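Local coordinates for condensin complex subunit 3 (Schizosaccharomyces pombe, PDB 5OQR), which serves as a regulatory HEAT-repeat subunit of the condensin complex, which is required to convert interphase chromatin into condensed mitotic-like chromosomes, at residues C413-E416 with N417-C420; E459-C462 with L463-Q467; I544-L547 with T548-I552. All coordinates share one frame; numbering follows the deposited sequence.

Interaction 1 (C413-E416 with N417-C420); sequences CSSE and NDFC
The helix start at S415 and E416, where the chain leaves helix 399-412 and enters helix 416-434 near the end of the HEAT 6 repeat, brings C413 against F419 and is a worked example of how a tight interhelical turn is closed. C413 is the first residue to abandon helical backbone angles, and S415 sits at the N-cap position of the next helix. SG of C413 lies beside its own backbone N (chi1 -68°), and from there it meets the root of the phenylalanine, 3.6 Å from F419 CA and 3.9 Å from F419 CB. The sulfur reaches the ring from the side: SG of C413 is 5.5 Å from the F419 ring centroid, 89° off the ring normal, a Cys sulfur-aromatic contact at the ring edge. F419 CG is turned anti to the backbone N, which swings the ring out to pack on I406 and L409 of helix 399-412 and on L469 of helix 457-471. The first helical bonds then lock the backbone. F419 N donates to S415 O at 3.1 Å, and C420 N to E416 O at 2.8 Å. E416 runs extended beyond CG, and its OE2 is hydrogen-bonded to T474. The modelled S414 and D418 side-chain oxygens stand implausibly near each other, and their detailed placement is doubtful. Chemically, the turn is divided between a buried apolar sulfur and ring and a more open side made of serines and acids; the carboxylate of E416, at the first residue of the helix, would probably interact favourably with the helix's positive N-terminal end.

Interaction 2 (E459-C462 with L463-Q467); sequences ELRC and LSYVQ
L460 and S464 meet through one carbonyl that takes two bonds from the same serine, a clear example of a small polar side chain folding back onto its own helix. OG of S464 stands beside its backbone N, opposite the carbonyl carbon (chi1 -62°), a rotation that turns the hydroxyl back on the preceding turn. From there S464 OG donates to L460 O at 2.8 Å, while S464 N reaches the same L460 O at 3.0 Å; the two donors come in over opposite faces of the carbonyl plane. OG is also bonded to K505 NZ of helix 500-514, so the buried hydroxyl both gives and receives.

One residue further on, R461 and Y465 run side by side and point the same way. The arginine leaves with CG anti to the backbone N (chi1 -169°), laying its CG 3.8 Å from Y465 CE1, and its CD lies 4.0 Å from Y465 OH. A bend at chi3 then turns the guanidinium, whose plane stands 72° to the ring: its aliphatic stem, not its charge, covers the tyrosine. Y465 OH bonds to L392 O, which fixes the far end of the ring, and I426 and I427 of helix 416-434 press on it. The serine-to-carbonyl bond is a familiar intrahelical feature; the helix itself packs between helices 416-434, 480-495 and 500-514, as in a HEAT-type alpha-solenoid.

Interaction 3 (I544-L547 with T548-I552); sequences IRTL and TDMLI
L547 and M550 belong to the closely packed part of this helical stretch: CD2 of L547 lies 3.4 Å from CE of M550, brought there by a methionine bent at its last torsion (chi3 -59°). The two side chains cross obliquely, and T546 CG2 adds a looser approach of 4.2 Å to M550 CE. Both are buried, and V525, L515, I566 and F559 around them complete an apolar cluster. On another flank, T548 OG1 turns back to donate to I544 O at 2.6 Å, while T548 N donates to I544 O at 3.0 Å from the other face of the carbonyl plane. A valine in place of T548 lacks that hydroxyl, and the buried I544 O would probably be left with the backbone donor alone.

The looser side is seen at R545, partly exposed, whose side chain packs on an aromatic residue of another protein chain. D549, buried at the same surface, has both carboxylate oxygens hydrogen-bonded to the backbone of that other chain. The chemistry thus implies a helix with an apolar side for its own solenoid and a mixed side for the partner, where D549 accepts backbone hydrogen bonds amid apolar and aromatic packing.

How the interactions relate
The three interactions follow one another along the chain within a single run of stacked helices, all on the same side of the chain's centre. Interaction 1 lies at the start of helix 416-434 and interaction 2 on the next helix, 457-471, with centres about 19 Å apart and nearest atoms about 7 Å apart; they do not touch, but F419 and C420 of the first pack on L469 of the second helix. Interaction 3, on helix 537-554 in the HEAT 8 repeat, has its centre about 22 Å from that of interaction 2 and about 26 Å from that of interaction 1. Together they sample one solenoid from an interhelical turn to a helix that meets another protein.

Interaction 1 (C413-E416 with N417-C420)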
loop_
_atom_site.group_PDB
_atom_site.type_symbol
_atom_site.label_atom_id
_atom_site.label_comp_id
_atom_site.label_asym_id
_atom_site.label_seq_id
_atom_site.Cartn_x
_atom_site.Cartn_y
_atom_site.Cartn_z
ATOM N N CYS A 413 -2.331 38.762 7.300
ATOM C CA CYS A 413 -2.267 39.952 6.465
ATOM C C CYS A 413 -3.520 40.064 5.604
ATOM O O CYS A 413 -4.136 39.065 5.225
ATOM C CB CYS A 413 -1.023 39.915 5.582
ATOM S SG CYS A 413 0.520 40.066 6.491
ATOM N N SER A 414 -3.894 41.306 5.297
ATOM C CA SER A 414 -5.104 41.554 4.523
ATOM C C SER A 414 -4.936 41.199 3.051
ATOM O O SER A 414 -5.935 40.933 2.374
ATOM C CB SER A 414 -5.519 43.018 4.657
ATOM O OG SER A 414 -4.430 43.883 4.386
ATOM N N SER A 415 -3.708 41.186 2.542
ATOM C CA SER A 415 -3.471 40.896 1.135
ATOM C C SER A 415 -2.017 40.487 0.957
ATOM O O SER A 415 -1.200 40.609 1.871
ATOM C CB SER A 415 -3.809 42.101 0.256
ATOM O OG SER A 415 -2.967 43.198 0.558
ATOM N N GLU A 416 -1.705 39.997 -0.245
ATOM C CA GLU A 416 -0.329 39.625 -0.554
ATOM C C GLU A 416 0.605 40.820 -0.464
ATOM O O GLU A 416 1.769 40.669 -0.078
ATOM C CB GLU A 416 -0.244 39.007 -1.949
ATOM C CG GLU A 416 -0.845 37.622 -2.065
ATOM C CD GLU A 416 -0.493 36.952 -3.378
ATOM O OE1 GLU A 416 0.200 37.589 -4.199
ATOM O OE2 GLU A 416 -0.905 35.792 -3.588
ATOM N N ASN A 417 0.122 42.012 -0.818
ATOM C CA ASN A 417 0.984 43.187 -0.821
ATOM C C ASN A 417 1.418 43.548 0.594
ATOM O O ASN A 417 2.604 43.788 0.848
ATOM C CB ASN A 417 0.265 44.359 -1.487
ATOM C CG ASN A 417 1.220 45.453 -1.923
ATOM O OD1 ASN A 417 1.171 46.574 -1.418
ATOM N ND2 ASN A 417 2.105 45.127 -2.858
ATOM N N ASP A 418 0.472 43.588 1.533
ATOM C CA ASP A 418 0.830 43.830 2.925
ATOM C C ASP A 418 1.745 42.739 3.457
ATOM O O ASP A 418 2.604 43.005 4.305
ATOM C CB ASP A 418 -0.429 43.926 3.786
ATOM C CG ASP A 418 -1.356 45.037 3.340
ATOM O OD1 ASP A 418 -2.573 44.936 3.599
ATOM O OD2 ASP A 418 -0.868 46.010 2.726
ATOM N N PHE A 419 1.578 41.507 2.972
ATOM C CA PHE A 419 2.429 40.409 3.417
ATOM C C PHE A 419 3.853 40.574 2.902
ATOM O O PHE A 419 4.816 40.318 3.634
ATOM C CB PHE A 419 1.836 39.078 2.960
ATOM C CG PHE A 419 2.757 37.910 3.139
ATOM C CD1 PHE A 419 3.398 37.346 2.051
ATOM C CD2 PHE A 419 2.985 37.376 4.394
ATOM C CE1 PHE A 419 4.244 36.271 2.210
ATOM C CE2 PHE A 419 3.832 36.303 4.562
ATOM C CZ PHE A 419 4.464 35.749 3.468
ATOM N N CYS A 420 4.007 41.001 1.649
ATOM C CA CYS A 420 5.341 41.261 1.119
ATOM C C CYS A 420 5.982 42.444 1.829
ATOM O O CYS A 420 7.143 42.375 2.249
ATOM C CB CYS A 420 5.271 41.509 -0.390
ATOM S SG CYS A 420 4.832 40.061 -1.376
#

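Interaction 2 (E459-C462 with L463-Q467)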
loop_
_atom_site.group_PDB
_atom_site.type_symbol
_atom_site.label_atom_id
_atom_site.label_comp_id
_atom_site.label_asym_id
_atom_site.label_seq_id
_atom_site.Cartn_x
_atom_site.Cartn_y
_atom_site.Cartn_z
ATOM N N GLU A 459 22.704 34.838 7.200
ATOM C CA GLU A 459 22.278 34.892 5.808
ATOM C C GLU A 459 21.372 33.718 5.460
ATOM O O GLU A 459 20.388 33.883 4.731
ATOM C CB GLU A 459 23.499 34.920 4.889
ATOM C CG GLU A 459 23.198 35.428 3.490
ATOM C CD GLU A 459 24.450 35.628 2.661
ATOM O OE1 GLU A 459 25.549 35.305 3.161
ATOM O OE2 GLU A 459 24.337 36.111 1.515
ATOM N N LEU A 460 21.682 32.525 5.971
ATOM C CA LEU A 460 20.831 31.372 5.704
ATOM C C LEU A 460 19.442 31.548 6.298
ATOM O O LEU A 460 18.458 31.078 5.719
ATOM C CB LEU A 460 21.480 30.101 6.247
ATOM C CG LEU A 460 22.632 29.531 5.421
ATOM C CD1 LEU A 460 23.312 28.405 6.176
ATOM C CD2 LEU A 460 22.140 29.037 4.068
ATOM N N ARG A 461 19.337 32.210 7.450
ATOM C CA ARG A 461 18.018 32.490 8.007
ATOM C C ARG A 461 17.270 33.495 7.144
ATOM O O ARG A 461 16.057 33.372 6.949
ATOM C CB ARG A 461 18.143 33.009 9.437
ATOM C CG ARG A 461 16.813 33.067 10.178
ATOM C CD ARG A 461 16.908 33.894 11.446
ATOM N NE ARG A 461 18.166 33.670 12.145
ATOM C CZ ARG A 461 18.464 32.560 12.811
ATOM N NH1 ARG A 461 19.638 32.447 13.415
ATOM N NH2 ARG A 461 17.594 31.559 12.868
ATOM N N CYS A 462 17.976 34.500 6.626
ATOM C CA CYS A 462 17.340 35.471 5.745
ATOM C C CYS A 462 16.796 34.791 4.498
ATOM O O CYS A 462 15.621 34.948 4.155
ATOM C CB CYS A 462 18.334 36.572 5.371
ATOM S SG CYS A 462 18.733 37.697 6.722
ATOM N N LEU A 463 17.639 34.017 3.814
ATOM C CA LEU A 463 17.195 33.309 2.620
ATOM C C LEU A 463 16.036 32.372 2.924
ATOM O O LEU A 463 15.152 32.191 2.082
ATOM C CB LEU A 463 18.359 32.533 2.011
ATOM C CG LEU A 463 19.501 33.374 1.435
ATOM C CD1 LEU A 463 20.673 32.487 1.059
ATOM C CD2 LEU A 463 19.027 34.167 0.228
ATOM N N SER A 464 16.022 31.768 4.113
ATOM C CA SER A 464 14.873 30.961 4.507
ATOM C C SER A 464 13.612 31.805 4.613
ATOM O O SER A 464 12.515 31.316 4.326
ATOM C CB SER A 464 15.158 30.261 5.834
ATOM O OG SER A 464 16.257 29.380 5.708
ATOM N N TYR A 465 13.741 33.067 5.027
ATOM C CA TYR A 465 12.590 33.962 5.035
ATOM C C TYR A 465 12.201 34.355 3.618
ATOM O O TYR A 465 11.014 34.485 3.308
ATOM C CB TYR A 465 12.890 35.215 5.861
ATOM C CG TYR A 465 12.916 35.019 7.360
ATOM C CD1 TYR A 465 13.130 33.770 7.925
ATOM C CD2 TYR A 465 12.721 36.095 8.214
ATOM C CE1 TYR A 465 13.154 33.603 9.297
ATOM C CE2 TYR A 465 12.743 35.937 9.581
ATOM C CZ TYR A 465 12.960 34.691 10.117
ATOM O OH TYR A 465 12.978 34.538 11.482
ATOM N N VAL A 466 13.194 34.565 2.753
ATOM C CA VAL A 466 12.917 34.859 1.350
ATOM C C VAL A 466 12.222 33.675 0.700
ATOM O O VAL A 466 11.259 33.837 -0.059
ATOM C CB VAL A 466 14.221 35.214 0.610
ATOM C CG1 VAL A 466 13.924 35.621 -0.821
ATOM C CG2 VAL A 466 14.963 36.325 1.329
ATOM N N GLN A 467 12.702 32.468 0.986
ATOM C CA GLN A 467 12.110 31.268 0.411
ATOM C C GLN A 467 10.637 31.153 0.782
ATOM O O GLN A 467 9.787 30.896 -0.077
ATOM C CB GLN A 467 12.888 30.042 0.881
ATOM C CG GLN A 467 12.528 28.757 0.176
ATOM C CD GLN A 467 13.341 27.584 0.678
ATOM O OE1 GLN A 467 14.281 27.756 1.453
ATOM N NE2 GLN A 467 12.985 26.384 0.241
#

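Interaction 3 (I544-L547 with T548-I552)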
loop_
_atom_site.group_PDB
_atom_site.type_symbol
_atom_site.label_atom_id
_atom_site.label_comp_id
_atom_site.label_asym_id
_atom_site.label_seq_id
_atom_site.Cartn_x
_atom_site.Cartn_y
_atom_site.Cartn_z
ATOM N N ILE A 544 15.734 19.785 -11.961
ATOM C CA ILE A 544 14.555 19.034 -12.391
ATOM C C ILE A 544 13.287 19.667 -11.832
ATOM O O ILE A 544 12.301 19.861 -12.552
ATOM C CB ILE A 544 14.673 17.556 -11.970
ATOM C CG1 ILE A 544 15.906 16.898 -12.597
ATOM C CG2 ILE A 544 13.413 16.780 -12.350
ATOM C CD1 ILE A 544 15.869 16.778 -14.105
ATOM N N ARG A 545 13.284 19.981 -10.537
ATOM C CA ARG A 545 12.097 20.579 -9.933
ATOM C C ARG A 545 11.808 21.948 -10.530
ATOM O O ARG A 545 10.651 22.284 -10.807
ATOM C CB ARG A 545 12.270 20.694 -8.418
ATOM C CG ARG A 545 12.480 19.378 -7.694
ATOM C CD ARG A 545 12.396 19.571 -6.186
ATOM N NE ARG A 545 13.045 18.490 -5.451
ATOM C CZ ARG A 545 14.312 18.501 -5.054
ATOM N NH1 ARG A 545 15.092 19.541 -5.315
ATOM N NH2 ARG A 545 14.805 17.465 -4.392
ATOM N N THR A 546 12.848 22.755 -10.732
ATOM C CA THR A 546 12.652 24.109 -11.237
ATOM C C THR A 546 12.102 24.090 -12.656
ATOM O O THR A 546 11.075 24.714 -12.943
ATOM C CB THR A 546 13.971 24.877 -11.184
ATOM O OG1 THR A 546 14.499 24.824 -9.856
ATOM C CG2 THR A 546 13.767 26.325 -11.591
ATOM N N LEU A 547 12.778 23.379 -13.559
ATOM C CA LEU A 547 12.341 23.337 -14.950
ATOM C C LEU A 547 10.961 22.703 -15.074
ATOM O O LEU A 547 10.134 23.154 -15.874
ATOM C CB LEU A 547 13.371 22.586 -15.789
ATOM C CG LEU A 547 14.678 23.361 -15.983
ATOM C CD1 LEU A 547 15.839 22.429 -16.253
ATOM C CD2 LEU A 547 14.531 24.357 -17.110
ATOM N N THR A 548 10.685 21.668 -14.281
ATOM C CA THR A 548 9.368 21.045 -14.325
ATOM C C THR A 548 8.289 22.012 -13.860
ATOM O O THR A 548 7.210 22.084 -14.458
ATOM C CB THR A 548 9.350 19.775 -13.469
ATOM O OG1 THR A 548 10.328 18.853 -13.957
ATOM C CG2 THR A 548 7.985 19.106 -13.521
ATOM N N ASP A 549 8.558 22.765 -12.792
ATOM C CA ASP A 549 7.556 23.690 -12.277
ATOM C C ASP A 549 7.376 24.897 -13.187
ATOM O O ASP A 549 6.266 25.422 -13.299
ATOM C CB ASP A 549 7.935 24.132 -10.866
ATOM C CG ASP A 549 7.598 23.087 -9.821
ATOM O OD1 ASP A 549 7.297 21.937 -10.204
ATOM O OD2 ASP A 549 7.634 23.413 -8.617
ATOM N N MET A 550 8.443 25.349 -13.846
ATOM C CA MET A 550 8.302 26.446 -14.797
ATOM C C MET A 550 7.402 26.052 -15.962
ATOM O O MET A 550 6.611 26.869 -16.445
ATOM C CB MET A 550 9.677 26.884 -15.301
ATOM C CG MET A 550 10.521 27.577 -14.242
ATOM S SD MET A 550 12.022 28.348 -14.877
ATOM C CE MET A 550 12.850 26.955 -15.603
ATOM N N LEU A 551 7.505 24.804 -16.426
ATOM C CA LEU A 551 6.632 24.336 -17.499
ATOM C C LEU A 551 5.182 24.269 -17.037
ATOM O O LEU A 551 4.280 24.779 -17.709
ATOM C CB LEU A 551 7.096 22.967 -17.993
ATOM C CG LEU A 551 8.359 22.946 -18.854
ATOM C CD1 LEU A 551 8.881 21.534 -18.994
ATOM C CD2 LEU A 551 8.083 23.542 -20.217
ATOM N N ILE A 552 4.939 23.632 -15.892
ATOM C CA ILE A 552 3.577 23.499 -15.389
ATOM C C ILE A 552 2.981 24.869 -15.095
ATOM O O ILE A 552 1.818 25.138 -15.416
ATOM C CB ILE A 552 3.564 22.593 -14.145
ATOM C CG1 ILE A 552 3.958 21.169 -14.533
ATOM C CG2 ILE A 552 2.193 22.602 -13.477
ATOM C CD1 ILE A 552 4.354 20.301 -13.365
#